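Local coordinates for protein allantoicase (Saccharomyces cerevisiae, PDB 1O59) that catalyses the hydrolysis of allantoate to (S)-ureidoglycolate and urea, a step that lets yeast use purines as a secondary nitrogen source, at residues L18-F24 / R160-V164; I29-V35 / A217-K221; I97-G101 / F174-K178; H106-G110 / F163-G168; N120-S126 / M181-I187. All blocks are in the same frame, centred on the assembly; numbering follows the deposited sequence.

Contact 1 (L18-F24 / R160-V164); sequences LADEAEF and RHLFV
Glu-21, in the first turn of helix 21-31, meets Arg-160 of strand 160-164 in an end-on salt bridge, each terminal nitrogen of the arginine taking its own carboxylate oxygen. Arg-160 NH1 donates to Glu-21 OE1 over 2.9 Å, while Arg-160 NH2 reaches Glu-21 OE2 at 3.1 Å with the straighter N-H...O angle, 164°. The two groups are not coplanar: their planes stand 57° apart, and both nitrogens approach from well out of the carboxylate plane. CD1 of Leu-18 presses obliquely on the same guanidinium, 3.3 Å from Arg-160 NH1.

Next to this polar pair, Leu-162 fits against the ring of Phe-24. Its CB stands almost exactly over the ring centre, 3.7 Å from the Phe-24 centroid, in a CH-pi contact. The Leu-162 methyl CD1 also touches Glu-21 CG at 4.0 Å, linking the apolar patch to the stem of the acid. At the ring edge, Phe-24 CE1 lies 3.5 Å from the carbonyl O of Phe-163, and Val-164 CG2 packs obliquely nearby. With CG trans to its own nitrogen (chi1 178°), Phe-24 carries its ring straight from the helix onto the strand.

Further out, Arg-160 NE forms a second salt bridge, to Glu-111 of strand 105-113, while the ring of Phe-16 from strand 14-16 meets that of Phe-24. Two acids thus share the arginine, probably holding its guanidinium in place and balancing its charge. The helix is tied to the sheet by charge at its beginning and, one turn later, by the buried Phe-24.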
# COMPACT_ATOMS: atom_id res chain seq x y z
N LEU A 18 18.81 -1.99 -3.57
CA LEU A 18 18.32 -1.65 -2.25
C LEU A 18 18.83 -0.26 -1.85
O LEU A 18 18.08 0.57 -1.31
CB LEU A 18 18.80 -2.74 -1.27
CG LEU A 18 17.96 -3.11 -0.05
CD1 LEU A 18 16.46 -3.30 -0.34
CD2 LEU A 18 18.57 -4.39 0.57
N ALA A 19 20.09 0.00 -2.16
CA ALA A 19 20.68 1.30 -1.90
C ALA A 19 19.90 2.45 -2.56
O ALA A 19 20.03 3.61 -2.15
CB ALA A 19 22.13 1.32 -2.34
N ASP A 20 19.10 2.11 -3.57
CA ASP A 20 18.34 3.08 -4.39
C ASP A 20 16.83 3.04 -4.19
O ASP A 20 16.07 3.55 -5.01
CB ASP A 20 18.68 2.87 -5.88
CG ASP A 20 20.16 3.10 -6.17
OD1 ASP A 20 20.81 3.87 -5.42
OD2 ASP A 20 20.77 2.55 -7.11
N GLU A 21 16.40 2.45 -3.07
CA GLU A 21 14.98 2.39 -2.74
C GLU A 21 14.30 3.76 -2.69
O GLU A 21 13.14 3.88 -3.07
CB GLU A 21 14.76 1.62 -1.43
CG GLU A 21 13.30 1.30 -1.18
CD GLU A 21 13.08 0.29 -0.05
OE1 GLU A 21 14.07 -0.23 0.54
OE2 GLU A 21 11.91 -0.01 0.25
N ALA A 22 15.00 4.79 -2.23
CA ALA A 22 14.44 6.15 -2.22
C ALA A 22 14.02 6.61 -3.63
O ALA A 22 12.94 7.21 -3.81
CB ALA A 22 15.45 7.15 -1.63
N GLU A 23 14.88 6.33 -4.61
CA GLU A 23 14.59 6.64 -6.01
C GLU A 23 13.48 5.76 -6.58
O GLU A 23 12.63 6.23 -7.31
CB GLU A 23 15.86 6.52 -6.83
CG GLU A 23 16.87 7.62 -6.51
CD GLU A 23 17.71 7.37 -5.27
OE1 GLU A 23 18.39 8.31 -4.80
OE2 GLU A 23 17.73 6.24 -4.76
N PHE A 24 13.45 4.49 -6.21
CA PHE A 24 12.32 3.62 -6.53
C PHE A 24 10.99 4.22 -6.01
O PHE A 24 10.01 4.36 -6.75
CB PHE A 24 12.59 2.24 -5.93
CG PHE A 24 11.48 1.25 -6.13
CD1 PHE A 24 11.24 0.70 -7.37
CD2 PHE A 24 10.71 0.82 -5.05
CE1 PHE A 24 10.24 -0.21 -7.57
CE2 PHE A 24 9.69 -0.11 -5.23
CZ PHE A 24 9.46 -0.62 -6.50
N ARG A 160 15.36 -8.75 -1.87
CA ARG A 160 14.28 -7.91 -2.39
C ARG A 160 14.59 -7.51 -3.82
O ARG A 160 15.73 -7.21 -4.15
CB ARG A 160 14.12 -6.66 -1.52
CG ARG A 160 13.90 -7.02 -0.06
CD ARG A 160 13.68 -5.87 0.86
NE ARG A 160 12.57 -5.05 0.41
CZ ARG A 160 12.52 -3.73 0.51
NH1 ARG A 160 13.52 -3.05 1.05
NH2 ARG A 160 11.47 -3.09 0.06
N HIS A 161 13.58 -7.53 -4.67
CA HIS A 161 13.73 -7.07 -6.03
C HIS A 161 12.64 -6.04 -6.24
O HIS A 161 11.46 -6.34 -6.07
CB HIS A 161 13.57 -8.20 -7.06
CG HIS A 161 14.34 -9.44 -6.74
ND1 HIS A 161 13.94 -10.33 -5.77
CD2 HIS A 161 15.46 -9.96 -7.30
CE1 HIS A 161 14.80 -11.35 -5.74
NE2 HIS A 161 15.72 -11.15 -6.66
N LEU A 162 13.07 -4.85 -6.65
CA LEU A 162 12.23 -3.69 -6.82
C LEU A 162 12.22 -3.37 -8.30
O LEU A 162 13.26 -3.02 -8.90
CB LEU A 162 12.81 -2.52 -6.03
CG LEU A 162 13.11 -2.79 -4.55
CD1 LEU A 162 13.74 -1.58 -3.92
CD2 LEU A 162 11.85 -3.18 -3.79
N PHE A 163 11.04 -3.52 -8.91
CA PHE A 163 10.90 -3.35 -10.36
C PHE A 163 9.81 -2.33 -10.78
O PHE A 163 8.78 -2.12 -10.10
CB PHE A 163 10.69 -4.71 -11.07
CG PHE A 163 9.52 -5.48 -10.55
CD1 PHE A 163 9.68 -6.38 -9.49
CD2 PHE A 163 8.25 -5.27 -11.09
CE1 PHE A 163 8.59 -7.09 -8.98
CE2 PHE A 163 7.14 -5.93 -10.60
CZ PHE A 163 7.30 -6.86 -9.52
N VAL A 164 10.09 -1.70 -11.91
CA VAL A 164 9.18 -0.82 -12.60
C VAL A 164 9.07 -1.35 -14.02
O VAL A 164 10.07 -1.73 -14.63
CB VAL A 164 9.75 0.62 -12.64
CG1 VAL A 164 8.83 1.58 -13.42
CG2 VAL A 164 10.02 1.12 -11.22

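Contact 2 (I29-V35 / A217-K221); sequences ISKNKAV and AVALK
Val-218 is the knob of this contact: its two methyls enter a shallow hollow formed by Ile-29, Lys-33, Ala-34 and Val-35, where helix 21-31 gives way to the following loop. Val-218 CG2 lies 3.8 Å from Val-35 CG1 and also rests on the carbonyl O of Ala-34, while CG1 of Val-218 faces Lys-33 CB. Lys-33 leaves helical geometry with a positive phi of 56°, and the residues that follow form the rest of the hollow.

A second bump comes from the other side. Ile-29 CG2, trans to its backbone N, touches both the carbonyl O of Ala-219 and Leu-220 CD2, the latter 3.6 Å away. Ile-29 and Leu-220 run past each other in opposite directions, and Leu-220 CD2 also lies close to the backbone of Ser-30. An alanine at Val-218 is likely to open a gap beneath Val-35 and Ile-29, because both methyls that fill the hollow would be gone.

The amine of Lys-33 bonds to Gln-263 of the neighbouring strand 258-263 and weakly to Ser-30 O. Strand 218-222 borders the sheet of the second repeat, so the helix end meets that repeat through apolar shape complementarity, with the lysine amine adding a polar tie.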
# COMPACT_ATOMS: atom_id res chain seq x y z
N ILE A 29 5.63 6.30 -6.07
CA ILE A 29 4.72 7.10 -5.28
C ILE A 29 4.59 8.53 -5.78
O ILE A 29 3.51 8.96 -6.11
CB ILE A 29 5.17 7.08 -3.82
CG1 ILE A 29 5.13 5.66 -3.29
CG2 ILE A 29 4.27 7.97 -2.98
CD1 ILE A 29 5.99 5.45 -2.04
N SER A 30 5.69 9.27 -5.81
CA SER A 30 5.62 10.69 -6.15
C SER A 30 5.19 10.86 -7.58
O SER A 30 4.37 11.74 -7.88
CB SER A 30 6.97 11.43 -5.95
OG SER A 30 7.62 11.10 -4.71
N LYS A 31 5.73 10.06 -8.49
CA LYS A 31 5.42 10.24 -9.91
C LYS A 31 4.14 9.51 -10.29
O LYS A 31 3.27 10.08 -10.95
CB LYS A 31 6.56 9.78 -10.80
CG LYS A 31 7.78 10.68 -10.71
CD LYS A 31 8.75 10.43 -11.87
CE LYS A 31 10.20 10.65 -11.43
NZ LYS A 31 11.09 10.90 -12.59
N ASN A 32 4.01 8.26 -9.89
CA ASN A 32 2.91 7.46 -10.39
C ASN A 32 1.76 7.34 -9.40
O ASN A 32 0.76 6.71 -9.72
CB ASN A 32 3.41 6.07 -10.84
CG ASN A 32 4.27 6.13 -12.10
OD1 ASN A 32 3.76 6.11 -13.23
ND2 ASN A 32 5.57 6.20 -11.91
N LYS A 33 1.90 7.94 -8.22
CA LYS A 33 0.83 8.00 -7.22
C LYS A 33 0.31 6.60 -6.87
O LYS A 33 -0.89 6.40 -6.69
CB LYS A 33 -0.33 8.88 -7.72
CG LYS A 33 0.10 10.21 -8.40
CD LYS A 33 0.98 11.13 -7.51
CE LYS A 33 1.39 12.43 -8.26
NZ LYS A 33 1.92 13.48 -7.34
N ALA A 34 1.22 5.64 -6.77
CA ALA A 34 0.84 4.26 -6.64
C ALA A 34 0.96 3.72 -5.23
O ALA A 34 1.72 4.24 -4.40
CB ALA A 34 1.66 3.43 -7.56
N VAL A 35 0.23 2.63 -5.00
CA VAL A 35 0.18 1.91 -3.72
C VAL A 35 0.19 0.40 -4.00
O VAL A 35 -0.05 -0.02 -5.13
CB VAL A 35 -1.10 2.27 -2.93
CG1 VAL A 35 -1.14 3.77 -2.60
CG2 VAL A 35 -2.36 1.84 -3.72
N ALA A 217 -6.30 8.30 -3.09
CA ALA A 217 -5.44 9.08 -2.22
C ALA A 217 -4.16 8.29 -1.94
O ALA A 217 -4.18 7.07 -1.87
CB ALA A 217 -6.13 9.40 -0.94
N VAL A 218 -3.06 9.02 -1.77
CA VAL A 218 -1.74 8.44 -1.61
C VAL A 218 -0.88 9.32 -0.67
O VAL A 218 -0.87 10.54 -0.78
CB VAL A 218 -1.07 8.18 -3.01
CG1 VAL A 218 -0.70 9.44 -3.66
CG2 VAL A 218 0.16 7.33 -2.89
N ALA A 219 -0.20 8.68 0.28
CA ALA A 219 0.71 9.37 1.19
C ALA A 219 2.02 9.63 0.47
O ALA A 219 2.66 8.71 -0.03
CB ALA A 219 0.94 8.52 2.44
N LEU A 220 2.42 10.89 0.42
CA LEU A 220 3.52 11.31 -0.41
C LEU A 220 4.84 11.53 0.31
O LEU A 220 5.87 11.15 -0.21
CB LEU A 220 3.16 12.60 -1.17
CG LEU A 220 2.27 12.36 -2.39
CD1 LEU A 220 2.15 13.64 -3.14
CD2 LEU A 220 2.81 11.25 -3.30
N LYS A 221 4.80 12.19 1.46
CA LYS A 221 6.02 12.66 2.13
C LYS A 221 5.76 12.71 3.61
O LYS A 221 4.64 12.91 4.04
CB LYS A 221 6.44 14.05 1.63
CG LYS A 221 7.23 13.99 0.33
CD LYS A 221 8.38 15.03 0.20
CE LYS A 221 9.38 14.59 -0.95
NZ LYS A 221 10.67 15.40 -1.09

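Contact 3 (I97-G101 / F174-K178); sequences IIKMG and FTHIK
The imidazole of His-176 lies against the aliphatic chain of Lys-99. Lys-99 CG sits over one face, offset toward the ring's rim and 3.9 Å from the His-176 centroid, in a CH-pi contact. In the plane of the ring, at its edge, Thr-175 OG1 forms a 2.7 Å hydrogen bond with His-176 ND1, which fixes the rotation of the imidazole. Lys-99 comes over the ring because its CG is trans to the backbone N (chi1 -169°) and the rest of its chain stays extended, carrying NZ on to a salt bridge with Glu-135.

Beneath these side chains the backbones pair as antiparallel strands. Ile-98 and Ile-177 form a hydrogen-bonded pair, with Ile-98 N to Ile-177 O and Ile-177 N to Ile-98 O both 2.8 Å. The pairing continues past the strand end, where Met-100 N reaches Thr-175 O at 3.0 Å in a nearly straight bond (171°). Thr-175 and His-176 together face Leu-130 as a classic beta bulge on the other side of this strand.

Ile-98 and Ile-177 point to the sheet face opposite His-176, toward Phe-190 of strand 186-196. The selenomethionine Met-100 stretches its extended side chain across the start of the partner strand, its CE 4.0 Å from Ile-177 CD1 and 3.3 Å from the carbonyl O of Phe-174. On the His-176 face, Ile-97 CG1 touches Lys-178 CG, and the amine of Lys-178 goes on to salt bridges with Glu-141 and Glu-128. The sheet therefore separates its chemistry: one face is apolar and packs into the sandwich, while the other packs the aliphatic parts of two lysines against His-176 and Ile-97 and passes their charges to acids farther out.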
# COMPACT_ATOMS: atom_id res chain seq x y z
N ILE A 97 -3.39 -16.51 -7.59
CA ILE A 97 -4.28 -15.48 -8.03
C ILE A 97 -4.69 -14.61 -6.83
O ILE A 97 -5.05 -15.10 -5.75
CB ILE A 97 -5.51 -16.10 -8.72
CG1 ILE A 97 -5.10 -16.77 -10.04
CG2 ILE A 97 -6.52 -15.02 -9.03
CD1 ILE A 97 -6.12 -17.76 -10.57
N ILE A 98 -4.65 -13.29 -7.04
CA ILE A 98 -4.93 -12.33 -5.96
C ILE A 98 -5.85 -11.23 -6.43
O ILE A 98 -5.59 -10.56 -7.44
CB ILE A 98 -3.64 -11.68 -5.42
CG1 ILE A 98 -2.62 -12.75 -5.00
CG2 ILE A 98 -3.95 -10.84 -4.20
CD1 ILE A 98 -1.20 -12.25 -5.02
N LYS A 99 -6.94 -11.04 -5.68
CA LYS A 99 -7.85 -9.98 -5.92
C LYS A 99 -7.34 -8.75 -5.19
O LYS A 99 -6.95 -8.84 -4.02
CB LYS A 99 -9.23 -10.37 -5.44
CG LYS A 99 -10.28 -9.41 -5.89
CD LYS A 99 -11.67 -9.89 -5.65
CE LYS A 99 -12.66 -8.76 -6.07
NZ LYS A 99 -14.07 -8.98 -5.58
N MSE A 100 -7.33 -7.61 -5.87
CA MSE A 100 -6.93 -6.36 -5.21
C MSE A 100 -7.94 -5.96 -4.15
O MSE A 100 -9.12 -6.33 -4.20
CB MSE A 100 -6.86 -5.19 -6.20
CG MSE A 100 -5.90 -5.37 -7.34
SE MSE A 100 -6.08 -3.95 -8.64
CE MSE A 100 -5.05 -4.69 -9.85
N GLY A 101 -7.47 -5.14 -3.21
CA GLY A 101 -8.35 -4.60 -2.19
C GLY A 101 -9.03 -3.35 -2.68
O GLY A 101 -10.05 -2.97 -2.18
N PHE A 174 -6.98 -2.99 -14.16
CA PHE A 174 -7.14 -4.38 -13.75
C PHE A 174 -7.66 -4.49 -12.31
O PHE A 174 -7.58 -3.52 -11.55
CB PHE A 174 -5.80 -5.11 -13.86
CG PHE A 174 -5.22 -5.08 -15.24
CD1 PHE A 174 -5.71 -5.91 -16.23
CD2 PHE A 174 -4.19 -4.21 -15.58
CE1 PHE A 174 -5.20 -5.88 -17.50
CE2 PHE A 174 -3.68 -4.20 -16.87
CZ PHE A 174 -4.18 -5.04 -17.80
N THR A 175 -8.16 -5.68 -11.96
CA THR A 175 -8.78 -5.99 -10.66
C THR A 175 -8.15 -7.17 -9.93
O THR A 175 -8.32 -7.32 -8.73
CB THR A 175 -10.26 -6.37 -10.85
OG1 THR A 175 -10.33 -7.51 -11.71
CG2 THR A 175 -11.10 -5.30 -11.56
N HIS A 176 -7.49 -8.05 -10.68
CA HIS A 176 -6.91 -9.30 -10.21
C HIS A 176 -5.48 -9.47 -10.78
O HIS A 176 -5.21 -9.08 -11.90
CB HIS A 176 -7.72 -10.49 -10.71
CG HIS A 176 -9.05 -10.65 -10.04
ND1 HIS A 176 -10.13 -9.83 -10.32
CD2 HIS A 176 -9.49 -11.57 -9.15
CE1 HIS A 176 -11.16 -10.23 -9.60
NE2 HIS A 176 -10.80 -11.28 -8.88
N ILE A 177 -4.60 -10.10 -9.99
CA ILE A 177 -3.21 -10.33 -10.37
C ILE A 177 -2.91 -11.82 -10.30
O ILE A 177 -3.39 -12.50 -9.41
CB ILE A 177 -2.27 -9.55 -9.38
CG1 ILE A 177 -2.54 -8.02 -9.49
CG2 ILE A 177 -0.78 -9.90 -9.62
CD1 ILE A 177 -2.43 -7.48 -10.87
N LYS A 178 -2.13 -12.28 -11.27
CA LYS A 178 -1.58 -13.64 -11.28
C LYS A 178 -0.07 -13.58 -11.21
O LYS A 178 0.60 -12.99 -12.07
CB LYS A 178 -1.99 -14.42 -12.55
CG LYS A 178 -1.94 -15.95 -12.36
CD LYS A 178 -1.74 -16.74 -13.64
CE LYS A 178 -2.82 -16.51 -14.64
NZ LYS A 178 -2.70 -17.39 -15.83

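Contact 4 (H106-G110 / F163-G168); sequences HIIGG and FVRGNG
This is a buried antiparallel strand pairing in the sheet of the first repeat that holds strands 105-113, 160-164 and 186-196; in it Gly-109 and Gly-110 run beside Phe-163 and Val-164. Gly-110 and Phe-163 are a hydrogen-bonded pair: Gly-110 N to Phe-163 O spans 2.9 Å, and Phe-163 N to Gly-110 O is nearly straight at 175°. A third bond joins Arg-165 N to Ile-108 O.

The Phe-163 ring folds back over the Gly-110 backbone, its CG in the crowded position between backbone N and carbonyl carbon (chi1 57°). Gly-110 CA lies 3.8 Å from the ring centroid, and a side chain on this glycine would collide with Phe-163 CZ. A serine in place of Phe-163 would probably leave the Gly-110 peptide without its aromatic lid.

Ile-108 CD1 packs 3.7 Å from Val-164 CG1, the two side chains lying side by side, and also rests on Gly-168. Arg-165 NE binds Ile-149 O, and the side chain bends back so that its NH1 donates to Gly-168 O at 2.8 Å, in the guanidinium plane. The NH1 bond spans the type I beta turn from Arg-165 to Gly-168, beside a classic beta bulge in which Ile-108 and Gly-109 both face Tyr-193.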
# COMPACT_ATOMS: atom_id res chain seq x y z
N HIS A 106 -4.27 0.78 -12.60
CA HIS A 106 -3.22 0.70 -13.62
C HIS A 106 -1.87 0.34 -12.95
O HIS A 106 -1.50 0.97 -11.96
CB HIS A 106 -3.10 2.04 -14.34
CG HIS A 106 -4.31 2.43 -15.14
ND1 HIS A 106 -5.32 3.21 -14.63
CD2 HIS A 106 -4.65 2.18 -16.43
CE1 HIS A 106 -6.23 3.43 -15.57
NE2 HIS A 106 -5.85 2.80 -16.67
N ILE A 107 -1.14 -0.65 -13.45
CA ILE A 107 0.08 -1.15 -12.77
C ILE A 107 1.37 -0.48 -13.23
O ILE A 107 1.57 -0.28 -14.42
CB ILE A 107 0.22 -2.68 -12.92
CG1 ILE A 107 -1.06 -3.38 -12.47
CG2 ILE A 107 1.40 -3.21 -12.13
CD1 ILE A 107 -1.48 -3.02 -11.00
N ILE A 108 2.23 -0.13 -12.28
CA ILE A 108 3.51 0.51 -12.59
C ILE A 108 4.73 -0.36 -12.22
O ILE A 108 5.77 -0.31 -12.88
CB ILE A 108 3.62 1.92 -11.91
CG1 ILE A 108 5.01 2.52 -12.16
CG2 ILE A 108 3.31 1.88 -10.41
CD1 ILE A 108 5.30 2.77 -13.65
N GLY A 109 4.62 -1.13 -11.14
CA GLY A 109 5.76 -1.90 -10.68
C GLY A 109 5.42 -2.77 -9.53
O GLY A 109 4.24 -3.04 -9.28
N GLY A 110 6.45 -3.21 -8.83
CA GLY A 110 6.25 -4.12 -7.71
C GLY A 110 7.51 -4.53 -6.99
O GLY A 110 8.61 -4.05 -7.29
N PHE A 163 11.04 -3.52 -8.91
CA PHE A 163 10.90 -3.35 -10.36
C PHE A 163 9.81 -2.33 -10.78
O PHE A 163 8.78 -2.12 -10.10
CB PHE A 163 10.69 -4.71 -11.07
CG PHE A 163 9.52 -5.48 -10.55
CD1 PHE A 163 9.68 -6.38 -9.49
CD2 PHE A 163 8.25 -5.27 -11.09
CE1 PHE A 163 8.59 -7.09 -8.98
CE2 PHE A 163 7.14 -5.93 -10.60
CZ PHE A 163 7.30 -6.86 -9.52
N VAL A 164 10.09 -1.70 -11.91
CA VAL A 164 9.18 -0.82 -12.60
C VAL A 164 9.07 -1.35 -14.02
O VAL A 164 10.07 -1.73 -14.63
CB VAL A 164 9.75 0.62 -12.64
CG1 VAL A 164 8.83 1.58 -13.42
CG2 VAL A 164 10.02 1.12 -11.22
N ARG A 165 7.85 -1.37 -14.55
CA ARG A 165 7.65 -1.71 -15.96
C ARG A 165 8.34 -0.71 -16.86
O ARG A 165 8.20 0.50 -16.69
CB ARG A 165 6.17 -1.65 -16.33
CG ARG A 165 5.25 -2.49 -15.51
CD ARG A 165 3.82 -2.22 -15.86
NE ARG A 165 3.45 -2.99 -17.03
CZ ARG A 165 3.30 -2.53 -18.25
NH1 ARG A 165 3.43 -1.25 -18.56
NH2 ARG A 165 2.98 -3.39 -19.19
N GLY A 166 9.03 -1.22 -17.87
CA GLY A 166 9.65 -0.36 -18.86
C GLY A 166 8.71 0.66 -19.51
O GLY A 166 9.13 1.78 -19.83
N ASN A 167 7.46 0.28 -19.73
CA ASN A 167 6.53 1.16 -20.43
C ASN A 167 5.72 2.01 -19.47
O ASN A 167 4.79 2.68 -19.89
CB ASN A 167 5.60 0.36 -21.34
CG ASN A 167 6.31 -0.19 -22.57
OD1 ASN A 167 7.00 0.54 -23.31
ND2 ASN A 167 6.16 -1.50 -22.80
N GLY A 168 6.07 1.96 -18.19
CA GLY A 168 5.42 2.80 -17.20
C GLY A 168 4.06 2.24 -16.88
O GLY A 168 3.87 1.05 -16.97

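Contact 5 (N120-S126 / M181-I187); sequences NHAPFVS and MYPDGGI
Tyr-182 OH donates a short hydrogen bond, 2.6 Å, to Ser-126 OG, joining the side chains of neighbouring strands. The tyrosine ring lies with its edge along the partner strand, so that Phe-124 O and Ser-126 N are both near its plane. With Tyr-182 CG beside the backbone N (chi1 -55°), the ring runs past Phe-124 to the serine. Lys-152 makes cation-pi contacts with the rings of both Tyr-182 and Phe-124.

The backbones meet at two places. Tyr-182 N binds Phe-124 O at 2.9 Å, and farther along Ala-122 N binds Gly-186 O, also at 2.9 Å. Between them the chain turns through Pro-183, which follows a cis peptide bond, and Pro-123 CD packs against Tyr-182 O. Gly-185 takes backbone angles that demand glycine, and a side chain there would strike Asn-120 O.

Ala-122 CB sits in the mouth of this turn, 3.5 Å from both SE of the selenomethionine Met-181 and Ile-187 CG1. Val-125 CG2 and Ile-187 CD1 meet tip to tip at 3.8 Å. Strands 176-182 and 186-196 belong to different sheets, so residues 120-126 close the turn where the chain passes from one to the other, consistent with the beta-sandwich of galactose-binding-like domains.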
# COMPACT_ATOMS: atom_id res chain seq x y z
N ASN A 120 16.40 -22.26 -2.82
CA ASN A 120 15.10 -22.75 -3.21
C ASN A 120 14.14 -21.58 -3.53
O ASN A 120 12.93 -21.76 -3.62
CB ASN A 120 14.52 -23.66 -2.12
CG ASN A 120 14.34 -22.95 -0.77
OD1 ASN A 120 15.07 -22.01 -0.46
ND2 ASN A 120 13.36 -23.40 0.02
N HIS A 121 14.71 -20.38 -3.69
CA HIS A 121 13.97 -19.21 -4.12
C HIS A 121 13.39 -19.44 -5.51
O HIS A 121 13.92 -20.23 -6.27
CB HIS A 121 14.88 -17.99 -4.17
CG HIS A 121 16.06 -18.17 -5.07
ND1 HIS A 121 16.07 -17.72 -6.37
CD2 HIS A 121 17.25 -18.79 -4.87
CE1 HIS A 121 17.22 -18.04 -6.93
NE2 HIS A 121 17.95 -18.70 -6.04
N ALA A 122 12.26 -18.79 -5.80
CA ALA A 122 11.74 -18.69 -7.18
C ALA A 122 12.86 -18.30 -8.15
O ALA A 122 13.47 -17.24 -7.96
CB ALA A 122 10.67 -17.63 -7.23
N PRO A 123 13.15 -19.13 -9.17
CA PRO A 123 14.17 -18.79 -10.16
C PRO A 123 13.75 -17.70 -11.12
O PRO A 123 14.58 -16.91 -11.56
CB PRO A 123 14.36 -20.10 -10.95
CG PRO A 123 13.65 -21.12 -10.19
CD PRO A 123 12.57 -20.46 -9.42
N PHE A 124 12.47 -17.70 -11.48
CA PHE A 124 11.94 -16.74 -12.42
C PHE A 124 10.49 -16.49 -12.04
O PHE A 124 9.78 -17.39 -11.59
CB PHE A 124 11.97 -17.24 -13.86
CG PHE A 124 13.34 -17.48 -14.42
CD1 PHE A 124 13.93 -18.73 -14.35
CD2 PHE A 124 14.02 -16.47 -15.08
CE1 PHE A 124 15.19 -18.98 -14.90
CE2 PHE A 124 15.28 -16.69 -15.61
CZ PHE A 124 15.87 -17.95 -15.53
N VAL A 125 10.06 -15.26 -12.27
CA VAL A 125 8.73 -14.82 -11.98
C VAL A 125 8.22 -14.08 -13.22
O VAL A 125 8.99 -13.44 -13.95
CB VAL A 125 8.75 -13.90 -10.73
CG1 VAL A 125 7.60 -12.96 -10.70
CG2 VAL A 125 8.77 -14.73 -9.40
N SER A 126 6.92 -14.23 -13.49
CA SER A 126 6.22 -13.30 -14.38
C SER A 126 4.89 -12.92 -13.70
O SER A 126 4.43 -13.59 -12.76
CB SER A 126 6.07 -13.85 -15.82
OG SER A 126 5.12 -14.90 -15.95
N MSE A 181 5.51 -18.42 -10.85
CA MSE A 181 6.86 -18.82 -10.45
C MSE A 181 7.28 -20.06 -11.25
O MSE A 181 6.59 -21.10 -11.21
CB MSE A 181 6.84 -19.14 -8.94
CG MSE A 181 8.01 -19.96 -8.39
SE MSE A 181 8.10 -19.87 -6.42
CE MSE A 181 6.53 -20.69 -6.05
N TYR A 182 8.40 -19.95 -11.95
CA TYR A 182 8.86 -21.00 -12.84
C TYR A 182 10.08 -21.75 -12.27
O TYR A 182 11.17 -21.14 -12.19
CB TYR A 182 9.29 -20.41 -14.18
CG TYR A 182 8.26 -19.56 -14.92
CD1 TYR A 182 8.04 -18.23 -14.57
CD2 TYR A 182 7.57 -20.08 -16.02
CE1 TYR A 182 7.14 -17.44 -15.28
CE2 TYR A 182 6.66 -19.31 -16.73
CZ TYR A 182 6.45 -17.99 -16.36
OH TYR A 182 5.55 -17.23 -17.07
N PRO A 183 9.95 -23.03 -11.91
CA PRO A 183 8.73 -23.84 -12.01
C PRO A 183 8.06 -24.06 -10.66
O PRO A 183 6.91 -24.48 -10.60
CB PRO A 183 9.25 -25.16 -12.53
CG PRO A 183 10.57 -25.27 -11.89
CD PRO A 183 11.15 -23.88 -11.86
N ASP A 184 8.80 -23.74 -9.60
CA ASP A 184 8.43 -23.97 -8.22
C ASP A 184 9.51 -23.35 -7.31
O ASP A 184 10.59 -22.99 -7.78
CB ASP A 184 8.24 -25.48 -7.93
CG ASP A 184 9.43 -26.32 -8.30
OD1 ASP A 184 10.46 -26.26 -7.62
OD2 ASP A 184 9.42 -27.15 -9.23
N GLY A 185 9.20 -23.21 -6.01
CA GLY A 185 10.15 -22.66 -5.04
C GLY A 185 9.50 -21.84 -3.95
O GLY A 185 8.36 -22.06 -3.56
N GLY A 186 10.23 -20.84 -3.46
CA GLY A 186 9.71 -20.00 -2.40
C GLY A 186 9.80 -18.52 -2.72
O GLY A 186 10.75 -18.05 -3.39
N ILE A 187 8.79 -17.80 -2.24
CA ILE A 187 8.78 -16.36 -2.25
C ILE A 187 8.20 -15.88 -0.91
O ILE A 187 7.11 -16.29 -0.51
CB ILE A 187 7.93 -15.82 -3.43
CG1 ILE A 187 8.55 -16.21 -4.79
CG2 ILE A 187 7.79 -14.28 -3.33
CD1 ILE A 187 7.61 -15.94 -5.98

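Overall arrangement
Contacts 3 and 4 are the buried ones, both strand pairings of the first repeat but in different sheets; they meet where Met-100 CE packs on Ile-107 CD1. Contact 5 shares strand 176-182 with contact 3 but lies farther from the chain centre and is partly exposed, with a turn and a hydroxyl pair where contact 3 has continuous backbone pairing. Contacts 1 and 4 share strand 160-164: helix 21-31 packs over a face of it in contact 1, through charge and aromatic packing, while strand 105-113 bonds along one edge in contact 4. Helix 21-31 also enters contact 2, whose apolar interface reaches the second repeat, and Ala-34 and Asn-32 pack on Ile-108 of contact 4.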